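Local coordinates for protein LamCAT (Aquimarina sp., PDB 6JIA) that probably hydrolyses the beta-1,3-glucan laminarin as a glycoside hydrolase of family 16, at residues A116-E121 with T132-D137; S95-W100 with L201-G206. All blocks are in the same frame, centred on the assembly; numbering follows the deposited sequence.

Interaction 1 (A116-E121 with T132-D137); sequences AIDIME and TIHWQD. With GLC (alpha-D-glucopyranose), chain B.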
ATOM      1  N   ALA A 116      -8.986   4.894   3.477  1.00 21.76           N
ATOM      2  CA  ALA A 116      -7.694   4.346   3.031  1.00 19.74           C
ATOM      3  C   ALA A 116      -6.691   5.479   2.888  1.00 19.30           C
ATOM      4  O   ALA A 116      -7.058   6.557   2.382  1.00 19.52           O
ATOM      5  CB  ALA A 116      -7.898   3.603   1.734  1.00 20.15           C
ATOM      6  N   ILE A 117      -5.467   5.244   3.344  1.00 17.41           N
ATOM      7  CA  ILE A 117      -4.306   6.134   3.116  1.00 18.23           C
ATOM      8  C   ILE A 117      -3.318   5.350   2.271  1.00 19.35           C
ATOM      9  O   ILE A 117      -2.712   4.419   2.831  1.00 21.06           O
ATOM     10  CB  ILE A 117      -3.629   6.571   4.422  1.00 19.48           C
ATOM     11  CG1 ILE A 117      -4.641   7.033   5.481  1.00 19.96           C
ATOM     12  CG2 ILE A 117      -2.601   7.655   4.095  1.00 19.73           C
ATOM     13  CD1 ILE A 117      -3.983   7.244   6.850  1.00 19.20           C
ATOM     14  N   ASP A 118      -3.210   5.675   0.984  1.00 18.43           N
ATOM     15  CA  ASP A 118      -2.153   5.104   0.129  1.00 19.31           C
ATOM     16  C   ASP A 118      -0.869   5.907   0.336  1.00 17.77           C
ATOM     17  O   ASP A 118      -0.817   7.080  -0.041  1.00 18.67           O
ATOM     18  CB  ASP A 118      -2.541   5.087  -1.346  1.00 22.56           C
ATOM     19  CG  ASP A 118      -3.633   4.062  -1.626  1.00 30.06           C
ATOM     20  OD1 ASP A 118      -4.778   4.438  -1.465  1.00 26.11           O
ATOM     21  OD2 ASP A 118      -3.290   2.872  -2.017  1.00 35.42           O
ATOM     22  N   ILE A 119       0.127   5.297   0.950  1.00 16.08           N
ATOM     23  CA  ILE A 119       1.422   5.968   1.208  1.00 17.30           C
ATOM     24  C   ILE A 119       2.270   5.979  -0.059  1.00 17.39           C
ATOM     25  O   ILE A 119       2.963   6.996  -0.337  1.00 17.21           O
ATOM     26  CB  ILE A 119       2.129   5.304   2.392  1.00 18.85           C
ATOM     27  CG1 ILE A 119       1.262   5.342   3.660  1.00 19.70           C
ATOM     28  CG2 ILE A 119       3.478   5.995   2.566  1.00 17.21           C
ATOM     29  CD1 ILE A 119       1.726   4.422   4.762  1.00 18.92           C
ATOM     30  N   MET A 120       2.187   4.913  -0.833  1.00 17.42           N
ATOM     31  CA  MET A 120       2.875   4.812  -2.138  1.00 20.01           C
ATOM     32  C   MET A 120       2.003   3.936  -3.009  1.00 18.72           C
ATOM     33  O   MET A 120       1.662   2.814  -2.560  1.00 18.94           O
ATOM     34  CB  MET A 120       4.264   4.159  -2.060  1.00 19.57           C
ATOM     35  CG  MET A 120       5.035   4.150  -3.326  1.00 20.82           C
ATOM     36  SD  MET A 120       4.549   2.864  -4.517  1.00 21.39           S
ATOM     37  CE  MET A 120       4.777   1.368  -3.578  1.00 22.72           C
ATOM     38  N   GLU A 121       1.706   4.440  -4.198  1.00 18.20           N
ATOM     39  CA  GLU A 121       1.277   3.600  -5.330  1.00 18.69           C
ATOM     40  C   GLU A 121       2.065   3.972  -6.572  1.00 18.15           C
ATOM     41  O   GLU A 121       2.401   5.124  -6.773  1.00 17.98           O
ATOM     42  CB  GLU A 121      -0.209   3.748  -5.627  1.00 19.95           C
ATOM     43  CG  GLU A 121      -1.084   3.199  -4.534  1.00 22.78           C
ATOM     44  CD  GLU A 121      -2.546   3.374  -4.865  1.00 25.80           C
ATOM     45  OE1 GLU A 121      -3.056   4.549  -4.679  1.00 29.41           O
ATOM     46  OE2 GLU A 121      -3.101   2.422  -5.461  1.00 25.19           O
ATOM     47  N   THR A 132      -2.406   9.163  -1.802  1.00 18.68           N
ATOM     48  CA  THR A 132      -3.869   9.377  -1.909  1.00 18.85           C
ATOM     49  C   THR A 132      -4.589   9.036  -0.598  1.00 20.42           C
ATOM     50  O   THR A 132      -4.227   8.053   0.041  1.00 19.64           O
ATOM     51  CB  THR A 132      -4.431   8.494  -3.019  1.00 20.34           C
ATOM     52  OG1 THR A 132      -3.624   8.647  -4.177  1.00 19.35           O
ATOM     53  CG2 THR A 132      -5.858   8.843  -3.368  1.00 22.35           C
ATOM     54  N   ILE A 133      -5.662   9.775  -0.284  1.00 19.92           N
ATOM     55  CA  ILE A 133      -6.684   9.301   0.685  1.00 19.56           C
ATOM     56  C   ILE A 133      -7.972   9.018  -0.062  1.00 19.22           C
ATOM     57  O   ILE A 133      -8.300   9.740  -1.046  1.00 18.82           O
ATOM     58  CB  ILE A 133      -6.930  10.305   1.820  1.00 19.55           C
ATOM     59  CG1 ILE A 133      -6.934  11.752   1.322  1.00 21.34           C
ATOM     60  CG2 ILE A 133      -5.943  10.061   2.937  1.00 21.00           C
ATOM     61  CD1 ILE A 133      -7.526  12.741   2.358  1.00 21.88           C
ATOM     62  N   HIS A 134      -8.666   8.005   0.418  1.00 19.99           N
ATOM     63  CA  HIS A 134      -9.994   7.583  -0.072  1.00 21.54           C
ATOM     64  C   HIS A 134     -10.930   7.527   1.117  1.00 19.78           C
ATOM     65  O   HIS A 134     -10.529   6.976   2.117  1.00 21.88           O
ATOM     66  CB  HIS A 134      -9.943   6.189  -0.691  1.00 20.84           C
ATOM     67  CG  HIS A 134      -9.024   6.054  -1.853  1.00 22.93           C
ATOM     68  ND1 HIS A 134      -9.488   6.062  -3.138  1.00 23.15           N
ATOM     69  CD2 HIS A 134      -7.687   5.804  -1.921  1.00 24.43           C
ATOM     70  CE1 HIS A 134      -8.487   5.837  -3.973  1.00 24.48           C
ATOM     71  NE2 HIS A 134      -7.363   5.688  -3.248  1.00 21.91           N
ATOM     72  N   TRP A 135     -12.161   7.989   0.951  1.00 20.32           N
ATOM     73  CA  TRP A 135     -13.134   8.027   2.061  1.00 20.81           C
ATOM     74  C   TRP A 135     -14.533   8.303   1.520  1.00 23.82           C
ATOM     75  O   TRP A 135     -14.687   8.417   0.272  1.00 22.12           O
ATOM     76  CB  TRP A 135     -12.663   9.017   3.137  1.00 21.11           C
ATOM     77  CG  TRP A 135     -12.857  10.476   2.839  1.00 22.40           C
ATOM     78  CD1 TRP A 135     -13.843  11.272   3.358  1.00 23.51           C
ATOM     79  CD2 TRP A 135     -12.095  11.303   1.951  1.00 21.58           C
ATOM     80  NE1 TRP A 135     -13.740  12.540   2.860  1.00 22.77           N
ATOM     81  CE2 TRP A 135     -12.682  12.590   1.988  1.00 22.06           C
ATOM     82  CE3 TRP A 135     -10.967  11.093   1.138  1.00 22.62           C
ATOM     83  CZ2 TRP A 135     -12.187  13.656   1.250  1.00 20.85           C
ATOM     84  CZ3 TRP A 135     -10.486  12.148   0.398  1.00 20.79           C
ATOM     85  CH2 TRP A 135     -11.076  13.414   0.465  1.00 21.18           C
ATOM     86  N   GLN A 136     -15.488   8.421   2.449  1.00 24.71           N
ATOM     87  CA  GLN A 136     -16.912   8.734   2.201  1.00 26.48           C
ATOM     88  C   GLN A 136     -17.146  10.109   2.826  1.00 27.54           C
ATOM     89  O   GLN A 136     -16.983  10.195   4.055  1.00 28.92           O
ATOM     90  CB  GLN A 136     -17.748   7.615   2.827  1.00 30.80           C
ATOM     91  CG  GLN A 136     -18.760   6.996   1.906  1.00 39.53           C
ATOM     92  CD  GLN A 136     -19.456   5.824   2.563  1.00 41.00           C
ATOM     93  OE1 GLN A 136     -19.847   5.873   3.731  1.00 40.08           O
ATOM     94  NE2 GLN A 136     -19.619   4.756   1.802  1.00 36.65           N
ATOM     95  N   ASP A 137     -17.446  11.136   2.014  1.00 25.96           N
ATOM     96  CA  ASP A 137     -17.474  12.554   2.464  1.00 27.96           C
ATOM     97  C   ASP A 137     -18.785  12.849   3.206  1.00 32.21           C
ATOM     98  O   ASP A 137     -19.549  11.912   3.464  1.00 33.48           O
ATOM     99  CB  ASP A 137     -17.208  13.517   1.309  1.00 28.40           C
ATOM    100  CG  ASP A 137     -18.343  13.765   0.329  1.00 29.75           C
ATOM    101  OD1 ASP A 137     -19.471  13.224   0.520  1.00 30.43           O
ATOM    102  OD2 ASP A 137     -18.080  14.476  -0.634  1.00 34.50           O
TER
HETATM  103  C1  GLC B   1      -6.455   2.264  -2.948  1.00 23.08           C
HETATM  104  C2  GLC B   1      -7.615   1.594  -3.670  1.00 24.47           C
HETATM  105  C3  GLC B   1      -7.685   0.127  -3.402  1.00 23.61           C
HETATM  106  C4  GLC B   1      -6.387  -0.518  -3.778  1.00 21.62           C
HETATM  107  C5  GLC B   1      -5.251   0.125  -2.896  1.00 20.80           C
HETATM  108  C6  GLC B   1      -3.843  -0.397  -3.252  1.00 21.49           C
HETATM  109  O1  GLC B   1      -6.688   2.372  -1.541  1.00 24.61           O
HETATM  110  O2  GLC B   1      -8.765   2.326  -3.390  1.00 19.87           O
HETATM  111  O3  GLC B   1      -8.759  -0.428  -4.177  1.00 20.22           O
HETATM  112  O4  GLC B   1      -6.460  -1.927  -3.656  1.00 20.66           O
HETATM  113  O5  GLC B   1      -5.255   1.540  -3.271  1.00 21.78           O
HETATM  114  O6  GLC B   1      -3.528  -0.216  -4.641  1.00 22.78           O
HETATM  115  O   HOH W   1      -5.351   5.778  -5.300  1.00 28.68           O
HETATM  116  O   HOH W   2      -1.714   6.802  -4.160  1.00 29.00           O

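Interaction 2 (S95-W100 with L201-G206); sequences SWPAFW and LNMAIG. With GLC (alpha-D-glucopyranose), chain B.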
ATOM      1  N   SER A  95       1.853  -3.363 -13.958  1.00 20.62           N
ATOM      2  CA  SER A  95       2.314  -3.528 -12.563  1.00 20.39           C
ATOM      3  C   SER A  95       1.549  -2.530 -11.715  1.00 19.09           C
ATOM      4  O   SER A  95       1.325  -1.418 -12.207  1.00 18.44           O
ATOM      5  CB  SER A  95       3.798  -3.340 -12.420  1.00 22.45           C
ATOM      6  OG  SER A  95       4.221  -2.057 -12.857  1.00 23.15           O
ATOM      7  N   TRP A  96       1.286  -2.868 -10.459  1.00 20.57           N
ATOM      8  CA  TRP A  96       0.572  -1.930  -9.545  1.00 18.93           C
ATOM      9  C   TRP A  96       0.925  -2.251  -8.097  1.00 18.17           C
ATOM     10  O   TRP A  96       0.170  -2.887  -7.372  1.00 18.65           O
ATOM     11  CB  TRP A  96      -0.917  -1.975  -9.866  1.00 18.76           C
ATOM     12  CG  TRP A  96      -1.747  -1.042  -9.038  1.00 18.17           C
ATOM     13  CD1 TRP A  96      -1.340   0.032  -8.299  1.00 17.35           C
ATOM     14  CD2 TRP A  96      -3.162  -1.109  -8.907  1.00 18.84           C
ATOM     15  NE1 TRP A  96      -2.408   0.628  -7.698  1.00 17.51           N
ATOM     16  CE2 TRP A  96      -3.542  -0.053  -8.048  1.00 18.96           C
ATOM     17  CE3 TRP A  96      -4.139  -1.943  -9.449  1.00 19.87           C
ATOM     18  CZ2 TRP A  96      -4.877   0.180  -7.730  1.00 20.12           C
ATOM     19  CZ3 TRP A  96      -5.451  -1.712  -9.118  1.00 20.09           C
ATOM     20  CH2 TRP A  96      -5.809  -0.674  -8.253  1.00 21.09           C
ATOM     21  N   PRO A  97       2.165  -1.921  -7.679  1.00 19.26           N
ATOM     22  CA  PRO A  97       2.582  -2.089  -6.282  1.00 20.51           C
ATOM     23  C   PRO A  97       1.955  -1.012  -5.391  1.00 18.85           C
ATOM     24  O   PRO A  97       1.683   0.113  -5.903  1.00 17.77           O
ATOM     25  CB  PRO A  97       4.105  -1.910  -6.296  1.00 22.92           C
ATOM     26  CG  PRO A  97       4.479  -1.422  -7.695  1.00 23.10           C
ATOM     27  CD  PRO A  97       3.228  -1.386  -8.533  1.00 21.46           C
ATOM     28  N   ALA A  98       1.721  -1.346  -4.113  1.00 19.27           N
ATOM     29  CA  ALA A  98       1.130  -0.393  -3.169  1.00 19.28           C
ATOM     30  C   ALA A  98       1.640  -0.652  -1.760  1.00 18.84           C
ATOM     31  O   ALA A  98       1.886  -1.810  -1.365  1.00 20.71           O
ATOM     32  CB  ALA A  98      -0.376  -0.454  -3.261  1.00 20.82           C
ATOM     33  N   PHE A  99       1.781   0.454  -1.047  1.00 20.12           N
ATOM     34  CA  PHE A  99       2.061   0.528   0.394  1.00 19.18           C
ATOM     35  C   PHE A  99       1.001   1.466   0.967  1.00 18.66           C
ATOM     36  O   PHE A  99       0.986   2.648   0.601  1.00 19.08           O
ATOM     37  CB  PHE A  99       3.500   1.002   0.613  1.00 19.20           C
ATOM     38  CG  PHE A  99       3.836   1.370   2.038  1.00 18.32           C
ATOM     39  CD1 PHE A  99       3.467   0.557   3.088  1.00 19.85           C
ATOM     40  CD2 PHE A  99       4.580   2.499   2.326  1.00 17.67           C
ATOM     41  CE1 PHE A  99       3.852   0.842   4.402  1.00 20.66           C
ATOM     42  CE2 PHE A  99       4.935   2.805   3.644  1.00 19.23           C
ATOM     43  CZ  PHE A  99       4.562   1.987   4.677  1.00 19.59           C
ATOM     44  N   TRP A 100       0.088   0.928   1.763  1.00 19.02           N
ATOM     45  CA  TRP A 100      -1.160   1.630   2.129  1.00 19.75           C
ATOM     46  C   TRP A 100      -1.716   1.155   3.464  1.00 20.07           C
ATOM     47  O   TRP A 100      -1.130   0.274   4.145  1.00 17.39           O
ATOM     48  CB  TRP A 100      -2.179   1.498   1.006  1.00 20.98           C
ATOM     49  CG  TRP A 100      -2.558   0.118   0.570  1.00 19.73           C
ATOM     50  CD1 TRP A 100      -1.759  -0.865   0.037  1.00 19.85           C
ATOM     51  CD2 TRP A 100      -3.901  -0.375   0.477  1.00 18.79           C
ATOM     52  NE1 TRP A 100      -2.509  -1.942  -0.335  1.00 16.75           N
ATOM     53  CE2 TRP A 100      -3.831  -1.657  -0.118  1.00 19.22           C
ATOM     54  CE3 TRP A 100      -5.149   0.178   0.745  1.00 20.61           C
ATOM     55  CZ2 TRP A 100      -4.982  -2.408  -0.390  1.00 20.42           C
ATOM     56  CZ3 TRP A 100      -6.281  -0.580   0.508  1.00 21.04           C
ATOM     57  CH2 TRP A 100      -6.192  -1.849  -0.057  1.00 19.30           C
ATOM     58  N   LEU A 201       0.820  -4.230   2.277  1.00 19.42           N
ATOM     59  CA  LEU A 201       1.778  -4.197   1.168  1.00 19.47           C
ATOM     60  C   LEU A 201       1.275  -5.149   0.093  1.00 18.02           C
ATOM     61  O   LEU A 201       0.899  -6.274   0.432  1.00 21.18           O
ATOM     62  CB  LEU A 201       3.136  -4.685   1.652  1.00 20.46           C
ATOM     63  CG  LEU A 201       3.984  -3.703   2.434  1.00 21.48           C
ATOM     64  CD1 LEU A 201       5.129  -4.465   3.105  1.00 23.22           C
ATOM     65  CD2 LEU A 201       4.507  -2.607   1.517  1.00 23.47           C
ATOM     66  N   ASN A 202       1.319  -4.745  -1.164  1.00 18.96           N
ATOM     67  CA  ASN A 202       0.987  -5.714  -2.228  1.00 18.32           C
ATOM     68  C   ASN A 202       1.617  -5.296  -3.533  1.00 19.87           C
ATOM     69  O   ASN A 202       2.108  -4.163  -3.630  1.00 19.94           O
ATOM     70  CB  ASN A 202      -0.528  -5.863  -2.378  1.00 18.83           C
ATOM     71  CG  ASN A 202      -1.156  -4.614  -2.955  1.00 19.96           C
ATOM     72  OD1 ASN A 202      -1.397  -3.624  -2.237  1.00 19.41           O
ATOM     73  ND2 ASN A 202      -1.395  -4.635  -4.259  1.00 17.88           N
ATOM     74  N   MET A 203       1.565  -6.211  -4.498  1.00 21.86           N
ATOM     75  CA  MET A 203       1.778  -5.893  -5.943  1.00 21.65           C
ATOM     76  C   MET A 203       0.663  -6.553  -6.752  1.00 20.93           C
ATOM     77  O   MET A 203       0.652  -7.766  -6.821  1.00 22.37           O
ATOM     78  CB  MET A 203       3.123  -6.397  -6.457  1.00 23.65           C
ATOM     79  CG  MET A 203       3.371  -6.005  -7.888  1.00 27.84           C
ATOM     80  SD  MET A 203       5.171  -5.784  -8.187  1.00 27.21           S
ATOM     81  CE  MET A 203       5.872  -7.322  -7.612  1.00 27.27           C
ATOM     82  N   ALA A 204      -0.282  -5.763  -7.245  1.00 20.45           N
ATOM     83  CA  ALA A 204      -1.358  -6.209  -8.137  1.00 17.24           C
ATOM     84  C   ALA A 204      -0.800  -6.255  -9.564  1.00 19.25           C
ATOM     85  O   ALA A 204       0.213  -5.562  -9.879  1.00 20.11           O
ATOM     86  CB  ALA A 204      -2.553  -5.326  -8.013  1.00 18.35           C
ATOM     87  N   ILE A 205      -1.435  -7.067 -10.392  1.00 17.54           N
ATOM     88  CA  ILE A 205      -1.158  -7.167 -11.849  1.00 17.58           C
ATOM     89  C   ILE A 205      -2.451  -6.833 -12.592  1.00 19.34           C
ATOM     90  O   ILE A 205      -3.470  -7.558 -12.391  1.00 18.87           O
ATOM     91  CB  ILE A 205      -0.621  -8.540 -12.233  1.00 16.65           C
ATOM     92  CG1 ILE A 205       0.643  -8.859 -11.441  1.00 20.41           C
ATOM     93  CG2 ILE A 205      -0.380  -8.602 -13.744  1.00 17.87           C
ATOM     94  CD1 ILE A 205       1.780  -7.857 -11.656  1.00 22.86           C
ATOM     95  N   GLY A 206      -2.434  -5.718 -13.324  1.00 20.68           N
ATOM     96  CA  GLY A 206      -3.616  -5.194 -14.030  1.00 20.27           C
ATOM     97  C   GLY A 206      -4.667  -4.639 -13.104  1.00 23.34           C
ATOM     98  O   GLY A 206      -4.478  -4.665 -11.882  1.00 23.35           O
TER
HETATM   99  C1  GLC B   1      -6.455   2.264  -2.948  1.00 23.08           C
HETATM  100  C2  GLC B   1      -7.615   1.594  -3.670  1.00 24.47           C
HETATM  101  C3  GLC B   1      -7.685   0.127  -3.402  1.00 23.61           C
HETATM  102  C4  GLC B   1      -6.387  -0.518  -3.778  1.00 21.62           C
HETATM  103  C5  GLC B   1      -5.251   0.125  -2.896  1.00 20.80           C
HETATM  104  C6  GLC B   1      -3.843  -0.397  -3.252  1.00 21.49           C
HETATM  105  O1  GLC B   1      -6.688   2.372  -1.541  1.00 24.61           O
HETATM  106  O2  GLC B   1      -8.765   2.326  -3.390  1.00 19.87           O
HETATM  107  O3  GLC B   1      -8.759  -0.428  -4.177  1.00 20.22           O
HETATM  108  O4  GLC B   1      -6.460  -1.927  -3.656  1.00 20.66           O
HETATM  109  O5  GLC B   1      -5.255   1.540  -3.271  1.00 21.78           O
HETATM  110  O6  GLC B   1      -3.528  -0.216  -4.641  1.00 22.78           O
HETATM  111  O   HOH W   3      -2.262  -2.265  -5.835  1.00 17.22           O

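Interaction 1 (A116-E121 with T132-D137)
Ala116-Asp118 and Thr132-His134 pair as antiparallel strands, hydrogen-bonded at Ala116-His134 and Asp118-Thr132, with Ile117 facing Ile133 at the non-hydrogen-bonded pair between them. On the apolar side of the sheet Ile117 CG1 touches Ile133 CG2 at 4.2 Å, beta-branched chains well suited to strands. On the polar, sugar-lining side Ala116 CB lies 3.7 Å from GLC O1. Asp118 carries its carboxylate beside the backbone N (chi1 -70°), which brings OD1 to accept a hydrogen bond from GLC O1 at 2.8 Å. That same OD1 lies at the edge of the His134 ring, 3.2 Å from CD2. GLC O2 sits 3.5 Å above the centre of this ring, while Tyr142 holds ND1. A water in the ring plane joins His134 NE2 to Glu121 OE1, and a second links OE1 to Thr132 OG1, itself bonded to Ser146. Glu121 OE2 accepts from GLC O6 at 2.8 Å. Residues 116-121 probably match the family 16 signature ExDxxE, with Ala116 where relatives carry the nucleophile glutamate and Glu121 where they carry the acid/base. Two carboxylates grip the sugar, while waters shared with His134 and Thr132, and a direct bond from Trp96 NE1 to OE2, probably hold Glu121 in place.

Interaction 2 (S95-W100 with L201-G206)
Pro97 and Met203 pinch together in two antiparallel strands of the beta-jelly-roll sandwich characteristic of family 16, their CA atoms only 3.9 Å apart. Proline suits this non-hydrogen-bonded position, since no N-H is needed there for the partner strand. Its CB lies near Met203 SD, and both side chains reach Met223 of strand 221-232. Farther along this apolar face the CD2 branch of Leu201 nestles against Phe99, 3.7 Å from CD1, both side chains also touching Val228 between the sheets.

On the opposite face Trp100 makes a flat platform, and Trp96 flanks a hollow whose low floor is Ala98. The methyl of Ala98 is short enough to let the hydroxymethyl arm of the glucose drop in, with GLC O6 3.4 Å from its CB. Trp100 offers the sugar a ring face, above which GLC C5 stands 3.3 Å from the plane, offset toward the rim, an apolar contact of CH-pi type. Asn202 steadies that platform: with CG placed between backbone N and carbonyl carbon (chi1 69°), its OD1 accepts the Trp100 NE1 bond at 2.8 Å, the amide turned 75° from the ring. Trp96 packs CE3 against the small CB of Ala204 and meets the buried, partnerless Gly206 O in its ring plane. One water donates to Trp96 O, accepts from Asn202 ND2, and is hydrogen-bonded to GLC O6 at 2.7 Å.

Interactions 1 and 2 lie side by side in the sugar-binding sheet, their centres about 14 Å apart. Across it the order is strand 197-205, strand 95-103, the pair 116-118 and 120-121, then strand 128-136; along the chain it is 95-100, 116-121, 132-137, 201-206, so interaction 2 encloses interaction 1. The central strands meet directly: Ile119 and Met120 form a classic beta bulge opposite Phe99, and Met120 O probably takes a hydrogen bond from Phe99 N. The bond between Trp96 and Glu121 also couples the two contacts. Both touch the same glucose, interaction 1 by direct hydrogen bonds and interaction 2 by ring packing and a water, consistent with a single glucan cleft.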